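Local coordinates for protein glutathione S-transferase enzyme with thioredoxin-like domain (Xenorhabdus nematophila, PDB 4L8E) that probably uses glutathione as a cosubstrate, as a member of the glutathione transferase family, and binds two glutathione molecules per subunit, at residues P57-I60 with S61-D64; G140-H143 with H144-Y148; L128-V132 with A133-P137. One frame throughout, in Å; residues are numbered along the deposited sequence.

How the contacts relate
All three contacts are local and lie near bound glutathione, one in the thioredoxin-like N-terminal domain and two on a single long helix. Contact 1, in the loop after strand 54-57, places Ile-60 beside a glutathione. Contacts 3 and 2 follow closely on helix 118-145, with two residues between them and their centres about 17 Å apart; both touch the same glutathione and the second subunit. The centre of contact 1 is about 20 Å from that of contact 2 and about 24 Å from that of contact 3, with nearest atoms about 9 and 13 Å apart. The shared glutathione and the one beside Ile-60 are different molecules in neighbouring pockets, Thr-36 and Asn-38 belonging to both.

Contact 1: P57-I60 with S61-D64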
loop_
_atom_site.group_PDB
_atom_site.type_symbol
_atom_site.label_atom_id
_atom_site.label_comp_id
_atom_site.label_asym_id
_atom_site.label_seq_id
_atom_site.Cartn_x
_atom_site.Cartn_y
_atom_site.Cartn_z
ATOM N N PRO A 57 -2.072 18.103 -16.125
ATOM C CA PRO A 57 -1.738 16.841 -16.788
ATOM C C PRO A 57 -0.258 16.558 -16.788
ATOM O O PRO A 57 0.556 17.424 -17.122
ATOM C CB PRO A 57 -2.198 17.089 -18.236
ATOM C CG PRO A 57 -2.198 18.556 -18.370
ATOM C CD PRO A 57 -2.634 19.084 -17.066
ATOM N N ILE A 58 0.079 15.326 -16.451
ATOM C CA ILE A 58 1.445 14.838 -16.489
ATOM C C ILE A 58 1.479 13.783 -17.578
ATOM O O ILE A 58 0.832 12.749 -17.477
ATOM C CB ILE A 58 1.870 14.260 -15.105
ATOM C CG1 ILE A 58 1.893 15.356 -14.036
ATOM C CG2 ILE A 58 3.229 13.513 -15.181
ATOM C CD1 ILE A 58 2.886 16.492 -14.277
ATOM N N ASP A 59 2.221 14.056 -18.654
ATOM C CA ASP A 59 2.316 13.113 -19.744
ATOM C C ASP A 59 3.357 12.082 -19.381
ATOM O O ASP A 59 4.546 12.328 -19.525
ATOM C CB ASP A 59 2.702 13.848 -21.037
ATOM C CG ASP A 59 2.717 12.939 -22.252
ATOM O OD1 ASP A 59 2.775 11.704 -22.075
ATOM O OD2 ASP A 59 2.723 13.475 -23.388
ATOM N N ILE A 60 2.918 10.943 -18.843
ATOM C CA ILE A 60 3.865 9.966 -18.366
ATOM C C ILE A 60 4.581 9.273 -19.532
ATOM O O ILE A 60 5.661 8.746 -19.346
ATOM C CB ILE A 60 3.236 8.968 -17.347
ATOM C CG1 ILE A 60 2.014 8.274 -17.904
ATOM C CG2 ILE A 60 2.872 9.709 -16.057
ATOM C CD1 ILE A 60 1.433 7.231 -16.905
ATOM N N SER A 61 4.029 9.328 -20.746
ATOM C CA SER A 61 4.754 8.769 -21.877
ATOM C C SER A 61 5.905 9.693 -22.293
ATOM O O SER A 61 6.868 9.289 -22.954
ATOM C CB SER A 61 3.807 8.517 -23.051
ATOM O OG SER A 61 3.431 9.718 -23.695
ATOM N N ALA A 62 5.787 10.964 -21.923
ATOM C CA ALA A 62 6.791 11.964 -22.299
ATOM C C ALA A 62 7.871 12.121 -21.221
ATOM O O ALA A 62 8.855 12.832 -21.421
ATOM C CB ALA A 62 6.126 13.287 -22.545
ATOM N N GLY A 63 7.689 11.458 -20.081
ATOM C CA GLY A 63 8.628 11.609 -18.987
ATOM C C GLY A 63 8.452 12.867 -18.151
ATOM O O GLY A 63 9.373 13.276 -17.452
ATOM N N ASP A 64 7.269 13.479 -18.196
ATOM C CA ASP A 64 6.999 14.684 -17.406
ATOM C C ASP A 64 7.191 14.398 -15.920
ATOM O O ASP A 64 7.459 15.296 -15.148
ATOM C CB ASP A 64 5.541 15.160 -17.584
ATOM C CG ASP A 64 5.276 15.912 -18.895
ATOM O OD1 ASP A 64 6.203 16.175 -19.724
ATOM O OD2 ASP A 64 4.074 16.269 -19.107
#
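Asp-59 and Asp-64 hold together the loop between strand 54-57 and helix 68-73 of the thioredoxin-like domain, where residues 59-62 make a type I beta turn. The backbone bonds centre on the carbonyl oxygen of Asp-59. Ala-62 N closes the turn on Asp-59 O at 3.0 Å, and Asp-64 N reaches Asp-59 O from the opposite face of the carbonyl plane at 3.2 Å, so two donors grip one acceptor. Gly-63, with its positive phi, carries the chain round to the second donor.

The carboxylates add the side-chain bonds. Asp-59 turns CG anti to its own nitrogen (chi1 -176°), which brings the carboxylate back over the turn. There OD1 uses its syn lone pair to accept from Ser-61 OG at 2.6 Å, and it also takes weak bonds from Ser-61 N and Ala-62 N, the latter being the bond of an Asx turn. Asp-64 answers from the other end: its OD2 accepts from Asp-59 N at 2.9 Å, a nearly straight bond (162°) that arrives from above the carboxylate plane. The two carboxylates bind different donors, and their OD2 atoms stay 5.3 Å apart, not in contact though alike in charge.

Van der Waals contacts are few: the Ala-62 methyl rests against the Asp-59 carboxylate, while the Ile-58 side chain lies across Asp-64. The Ile-60 side chain turns to the glutathione pocket, touching the ligand and Thr-36, and its carbonyl oxygen is hydrogen-bonded to Gln-65 NE2. The branch of Ile-58 that touches Asp-64 is the methyl CG2, 3.7 Å from CB of that residue.

Contact 2: G140-H143 with H144-Y148; sequences GQNH and HFNRY. With GSH (glutathione), chain B.
Helix 118-145 ends here: His-144 N bonds to Gly-140 O at 3.0 Å and Phe-145 N to Gln-141 O at 2.9 Å, after which Asn-146 N still reaches Asn-142 O and the chain leaves in a type I beta turn over residues 145-148. Across this end, Asn-142 and Asn-146 lie one turn apart with amide planes at 75°. OD1 of Asn-142 comes to 2.8 Å from ND2 of Asn-146, but the angle is too poor for a hydrogen bond; the other end of the amide, Asn-142 ND2, is bonded to Ser-164 OG and Gln-203 O.

His-144, its CG anti to the backbone nitrogen (chi1 176°), sends its ring over Phe-145, with CD2 3.9 Å above the centre of that ring. Tyr-148 continues the layering, one ring face covered off-centre by Phe-145 CD1, and its OH shares a 2.7 Å hydrogen bond with His-144 NE2. Phe-145 also meets Gln-141 O with its ring edge, whereas Gln-141 OE1 is bonded to Tyr-160 and Arg-159 of the second subunit.

Lacking a side chain, Gly-140 lets glutathione approach its backbone, with O2 of the ligand 3.2 Å from CA of Gly-140. The His-143 ring, meeting Trp-196 and His-202 and bonded through NE2 to Gln-203 NE2, belongs to a second glutathione pocket. The helix C-terminus thus lies between the glutathione pockets and the subunit interface of a glutathione transferase fold.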
loop_
_atom_site.group_PDB
_atom_site.type_symbol
_atom_site.label_atom_id
_atom_site.label_comp_id
_atom_site.label_asym_id
_atom_site.label_seq_id
_atom_site.Cartn_x
_atom_site.Cartn_y
_atom_site.Cartn_z
ATOM N N GLY A 140 -0.725 -4.547 -11.981
ATOM C CA GLY A 140 0.178 -3.729 -12.776
ATOM C C GLY A 140 1.306 -4.557 -13.377
ATOM O O GLY A 140 1.808 -4.241 -14.450
ATOM N N GLN A 141 1.737 -5.607 -12.681
ATOM C CA GLN A 141 2.789 -6.455 -13.249
ATOM C C GLN A 141 2.169 -7.314 -14.341
ATOM O O GLN A 141 2.796 -7.603 -15.368
ATOM C CB GLN A 141 3.427 -7.356 -12.194
ATOM C CG GLN A 141 3.953 -6.633 -10.982
ATOM C CD GLN A 141 4.712 -5.368 -11.332
ATOM O OE1 GLN A 141 5.735 -5.413 -12.010
ATOM N NE2 GLN A 141 4.202 -4.214 -10.868
ATOM N N ASN A 142 0.931 -7.733 -14.106
ATOM C CA ASN A 142 0.139 -8.413 -15.122
ATOM C C ASN A 142 0.070 -7.540 -16.367
ATOM O O ASN A 142 0.371 -8.001 -17.481
ATOM C CB ASN A 142 -1.234 -8.784 -14.540
ATOM C CG ASN A 142 -2.184 -9.357 -15.556
ATOM O OD1 ASN A 142 -2.271 -8.897 -16.699
ATOM N ND2 ASN A 142 -2.935 -10.363 -15.137
ATOM N N HIS A 143 -0.277 -6.262 -16.201
ATOM C CA HIS A 143 -0.323 -5.352 -17.353
ATOM C C HIS A 143 1.036 -5.316 -18.048
ATOM O O HIS A 143 1.127 -5.360 -19.290
ATOM C CB HIS A 143 -0.690 -3.926 -16.913
ATOM C CG HIS A 143 -2.130 -3.759 -16.529
ATOM N ND1 HIS A 143 -2.707 -2.518 -16.340
ATOM C CD2 HIS A 143 -3.112 -4.671 -16.318
ATOM C CE1 HIS A 143 -3.985 -2.675 -16.016
ATOM N NE2 HIS A 143 -4.255 -3.965 -15.998
ATOM N N HIS A 144 2.101 -5.207 -17.259
ATOM C CA HIS A 144 3.431 -5.054 -17.837
ATOM C C HIS A 144 3.795 -6.255 -18.674
ATOM O O HIS A 144 4.253 -6.102 -19.808
ATOM C CB HIS A 144 4.523 -4.836 -16.772
ATOM C CG HIS A 144 5.902 -4.769 -17.358
ATOM N ND1 HIS A 144 6.349 -3.663 -18.045
ATOM C CD2 HIS A 144 6.900 -5.690 -17.433
ATOM C CE1 HIS A 144 7.578 -3.884 -18.481
ATOM N NE2 HIS A 144 7.929 -5.110 -18.138
ATOM N N PHE A 145 3.595 -7.465 -18.139
ATOM C CA PHE A 145 4.067 -8.628 -18.887
ATOM C C PHE A 145 3.171 -8.988 -20.074
ATOM O O PHE A 145 3.551 -9.773 -20.942
ATOM C CB PHE A 145 4.351 -9.799 -17.949
ATOM C CG PHE A 145 5.634 -9.631 -17.179
ATOM C CD1 PHE A 145 6.863 -9.854 -17.791
ATOM C CD2 PHE A 145 5.610 -9.215 -15.850
ATOM C CE1 PHE A 145 8.053 -9.671 -17.083
ATOM C CE2 PHE A 145 6.772 -9.036 -15.141
ATOM C CZ PHE A 145 8.004 -9.267 -15.755
ATOM N N ASN A 146 1.993 -8.381 -20.141
ATOM C CA ASN A 146 1.159 -8.524 -21.331
ATOM C C ASN A 146 1.693 -7.713 -22.518
ATOM O O ASN A 146 1.145 -7.796 -23.610
ATOM C CB ASN A 146 -0.311 -8.196 -21.016
ATOM C CG ASN A 146 -1.043 -9.379 -20.376
ATOM O OD1 ASN A 146 -0.749 -10.536 -20.678
ATOM N ND2 ASN A 146 -1.996 -9.091 -19.494
ATOM N N ARG A 147 2.766 -6.955 -22.286
ATOM C CA ARG A 147 3.431 -6.205 -23.353
ATOM C C ARG A 147 4.453 -7.070 -24.077
ATOM O O ARG A 147 5.067 -6.635 -25.067
ATOM C CB ARG A 147 4.125 -4.951 -22.784
ATOM C CG ARG A 147 3.190 -4.021 -22.034
ATOM C CD ARG A 147 3.935 -2.942 -21.261
ATOM N NE ARG A 147 4.543 -1.963 -22.146
ATOM C CZ ARG A 147 4.018 -0.788 -22.475
ATOM N NH1 ARG A 147 2.852 -0.380 -21.973
ATOM N NH2 ARG A 147 4.684 -0.001 -23.288
ATOM N N TYR A 148 4.613 -8.313 -23.616
ATOM C CA TYR A 148 5.562 -9.225 -24.221
ATOM C C TYR A 148 4.834 -10.384 -24.900
ATOM O O TYR A 148 3.700 -10.734 -24.546
ATOM C CB TYR A 148 6.491 -9.866 -23.182
ATOM C CG TYR A 148 7.279 -8.993 -22.218
ATOM C CD1 TYR A 148 8.657 -9.125 -22.127
ATOM C CD2 TYR A 148 6.662 -8.066 -21.396
ATOM C CE1 TYR A 148 9.403 -8.363 -21.226
ATOM C CE2 TYR A 148 7.404 -7.298 -20.485
ATOM C CZ TYR A 148 8.780 -7.467 -20.413
ATOM O OH TYR A 148 9.550 -6.738 -19.521
HETATM N N1 GSH B . 7.415 2.132 -14.825
HETATM C CA1 GSH B . 6.154 1.492 -14.817
HETATM C C1 GSH B . 6.340 0.039 -15.157
HETATM O O11 GSH B . 7.340 -0.331 -15.849
HETATM O O12 GSH B . 5.481 -0.814 -14.765
HETATM C CB1 GSH B . 5.288 2.128 -15.835
HETATM C CG1 GSH B . 3.909 1.505 -15.922
HETATM C CD1 GSH B . 3.017 1.952 -14.782
HETATM O OE1 GSH B . 3.221 2.995 -14.201
HETATM N N2 GSH B . 1.922 1.082 -14.399
HETATM C CA2 GSH B . 1.037 1.440 -13.340
HETATM C C2 GSH B . 1.173 0.385 -12.253
HETATM O O2 GSH B . 1.413 -0.809 -12.487
HETATM C CB2 GSH B . -0.377 1.479 -13.792
HETATM S SG2 GSH B . -0.641 2.831 -14.950
HETATM N N3 GSH B . 1.049 0.788 -10.894
HETATM C CA3 GSH B . 1.186 -0.217 -9.868
HETATM C C3 GSH B . 0.396 0.180 -8.687
HETATM O O31 GSH B . -0.629 0.894 -8.835
HETATM O O32 GSH B . 0.778 -0.210 -7.546
#

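Contact 3: L128-V132 with A133-P137; sequences LFWQV and AGFGP. With GSH (glutathione), chain B.
Trp-130 and Phe-135 meet within a buried stretch of helix 118-145, at a pi-type widening with a kink in the all-helical C-terminal part of the glutathione transferase fold. The short segments 128-132 and 133-137 are bent against each other by 38°. Before the bend the helix is regular, Ala-133 N bonding to Phe-129 O. The pattern then slips by one residue. Trp-130 O accepts from Gly-134 N at 2.9 Å and from Phe-135 N at 3.3 Å, and the five-residue step is repeated where Gly-136 N meets Gln-131 O at 2.9 Å, in the carbonyl plane. Pro-137, whose nitrogen has no hydrogen to give, makes no bond to the turn before, and the helix kinks there.

The extra residue in the turn brings Phe-135 next to Trp-130. The wider turn places Phe-135 CB over one face of the Trp-130 six-membered ring, 4.1 Å from its centroid, as a CH-pi contact. Both side chains run anti to their backbone nitrogens, and for Phe-135 (chi1 -162°) this sets its ring slid off that of Trp-130. The two rings barely overlap, their planes 27° from parallel, and their closest touch is Trp-130 CH2 to Phe-135 CD1 at 3.4 Å. Leu-167 of helix 154-175 packs against both.

Gln-131 bends at chi2 and lays NE2 beside Gly-136, 3.6 Å from its CA, a near approach that the missing side chain permits; its OE1 is hydrogen-bonded to Lys-41. Towards the second subunit, Phe-129 stacks on its counterpart Phe-129 there. Pro-137 touches both the preceding turn and the ligand: its CG lies 3.0 Å from Val-132 O and 3.4 Å from glutathione O32.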
loop_
_atom_site.group_PDB
_atom_site.type_symbol
_atom_site.label_atom_id
_atom_site.label_comp_id
_atom_site.label_asym_id
_atom_site.label_seq_id
_atom_site.Cartn_x
_atom_site.Cartn_y
_atom_site.Cartn_z
ATOM N N LEU A 128 -8.474 -0.725 1.758
ATOM C CA LEU A 128 -7.646 0.265 1.061
ATOM C C LEU A 128 -6.185 -0.170 0.984
ATOM O O LEU A 128 -5.559 -0.129 -0.092
ATOM C CB LEU A 128 -7.769 1.625 1.739
ATOM C CG LEU A 128 -6.887 2.749 1.178
ATOM C CD1 LEU A 128 -7.275 3.076 -0.253
ATOM C CD2 LEU A 128 -6.974 3.984 2.045
ATOM N N PHE A 129 -5.610 -0.523 2.126
ATOM C CA PHE A 129 -4.243 -1.004 2.142
ATOM C C PHE A 129 -4.066 -2.252 1.269
ATOM O O PHE A 129 -3.045 -2.391 0.563
ATOM C CB PHE A 129 -3.748 -1.231 3.587
ATOM C CG PHE A 129 -3.251 0.015 4.254
ATOM C CD1 PHE A 129 -1.930 0.420 4.071
ATOM C CD2 PHE A 129 -4.072 0.774 5.083
ATOM C CE1 PHE A 129 -1.428 1.576 4.697
ATOM C CE2 PHE A 129 -3.595 1.919 5.705
ATOM C CZ PHE A 129 -2.261 2.316 5.519
ATOM N N TRP A 130 -5.038 -3.162 1.304
ATOM C CA TRP A 130 -4.969 -4.387 0.496
ATOM C C TRP A 130 -4.886 -4.017 -0.992
ATOM O O TRP A 130 -4.089 -4.595 -1.745
ATOM C CB TRP A 130 -6.173 -5.281 0.722
ATOM C CG TRP A 130 -6.311 -6.433 -0.222
ATOM C CD1 TRP A 130 -5.697 -7.640 -0.136
ATOM C CD2 TRP A 130 -7.100 -6.466 -1.414
ATOM N NE1 TRP A 130 -6.070 -8.445 -1.185
ATOM C CE2 TRP A 130 -6.950 -7.747 -1.976
ATOM C CE3 TRP A 130 -7.956 -5.561 -2.026
ATOM C CZ2 TRP A 130 -7.603 -8.132 -3.149
ATOM C CZ3 TRP A 130 -8.606 -5.947 -3.195
ATOM C CH2 TRP A 130 -8.427 -7.211 -3.742
ATOM N N GLN A 131 -5.654 -3.005 -1.378
ATOM C CA GLN A 131 -5.623 -2.529 -2.779
ATOM C C GLN A 131 -4.262 -1.961 -3.147
ATOM O O GLN A 131 -3.700 -2.331 -4.188
ATOM C CB GLN A 131 -6.711 -1.485 -3.064
ATOM C CG GLN A 131 -6.857 -1.149 -4.529
ATOM C CD GLN A 131 -5.763 -0.248 -5.053
ATOM O OE1 GLN A 131 -5.423 0.741 -4.421
ATOM N NE2 GLN A 131 -5.221 -0.580 -6.245
ATOM N N VAL A 132 -3.730 -1.038 -2.333
ATOM C CA VAL A 132 -2.514 -0.343 -2.741
ATOM C C VAL A 132 -1.285 -1.252 -2.665
ATOM O O VAL A 132 -0.314 -1.033 -3.377
ATOM C CB VAL A 132 -2.274 0.959 -1.962
ATOM C CG1 VAL A 132 -3.435 1.955 -2.187
ATOM C CG2 VAL A 132 -2.052 0.707 -0.515
ATOM N N ALA A 133 -1.344 -2.270 -1.807
ATOM C CA ALA A 133 -0.206 -3.151 -1.562
ATOM C C ALA A 133 -0.209 -4.421 -2.389
ATOM O O ALA A 133 0.852 -5.048 -2.597
ATOM C CB ALA A 133 -0.123 -3.504 -0.053
ATOM N N GLY A 134 -1.392 -4.841 -2.827
ATOM C CA GLY A 134 -1.519 -6.106 -3.540
ATOM C C GLY A 134 -2.264 -5.987 -4.865
ATOM O O GLY A 134 -1.715 -6.338 -5.909
ATOM N N PHE A 135 -3.501 -5.503 -4.846
ATOM C CA PHE A 135 -4.328 -5.510 -6.050
ATOM C C PHE A 135 -3.679 -4.664 -7.176
ATOM O O PHE A 135 -3.454 -5.124 -8.305
ATOM C CB PHE A 135 -5.739 -5.031 -5.680
ATOM C CG PHE A 135 -6.815 -5.393 -6.697
ATOM C CD1 PHE A 135 -7.168 -6.714 -6.882
ATOM C CD2 PHE A 135 -7.475 -4.409 -7.440
ATOM C CE1 PHE A 135 -8.151 -7.071 -7.779
ATOM C CE2 PHE A 135 -8.473 -4.763 -8.337
ATOM C CZ PHE A 135 -8.811 -6.106 -8.505
ATOM N N GLY A 136 -3.370 -3.419 -6.862
ATOM C CA GLY A 136 -2.713 -2.551 -7.820
ATOM C C GLY A 136 -1.330 -3.037 -8.244
ATOM O O GLY A 136 -1.015 -3.152 -9.446
ATOM N N PRO A 137 -0.457 -3.291 -7.274
ATOM C CA PRO A 137 0.891 -3.640 -7.691
ATOM C C PRO A 137 0.927 -4.910 -8.524
ATOM O O PRO A 137 1.645 -4.967 -9.504
ATOM C CB PRO A 137 1.620 -3.833 -6.358
ATOM C CG PRO A 137 0.928 -2.874 -5.465
ATOM C CD PRO A 137 -0.508 -2.942 -5.847
HETATM N N1 GSH B . 7.415 2.132 -14.825
HETATM C CA1 GSH B . 6.154 1.492 -14.817
HETATM C C1 GSH B . 6.340 0.039 -15.157
HETATM O O11 GSH B . 7.340 -0.331 -15.849
HETATM O O12 GSH B . 5.481 -0.814 -14.765
HETATM C CB1 GSH B . 5.288 2.128 -15.835
HETATM C CG1 GSH B . 3.909 1.505 -15.922
HETATM C CD1 GSH B . 3.017 1.952 -14.782
HETATM O OE1 GSH B . 3.221 2.995 -14.201
HETATM N N2 GSH B . 1.922 1.082 -14.399
HETATM C CA2 GSH B . 1.037 1.440 -13.340
HETATM C C2 GSH B . 1.173 0.385 -12.253
HETATM O O2 GSH B . 1.413 -0.809 -12.487
HETATM C CB2 GSH B . -0.377 1.479 -13.792
HETATM S SG2 GSH B . -0.641 2.831 -14.950
HETATM N N3 GSH B . 1.049 0.788 -10.894
HETATM C CA3 GSH B . 1.186 -0.217 -9.868
HETATM C C3 GSH B . 0.396 0.180 -8.687
HETATM O O31 GSH B . -0.629 0.894 -8.835
HETATM O O32 GSH B . 0.778 -0.210 -7.546
#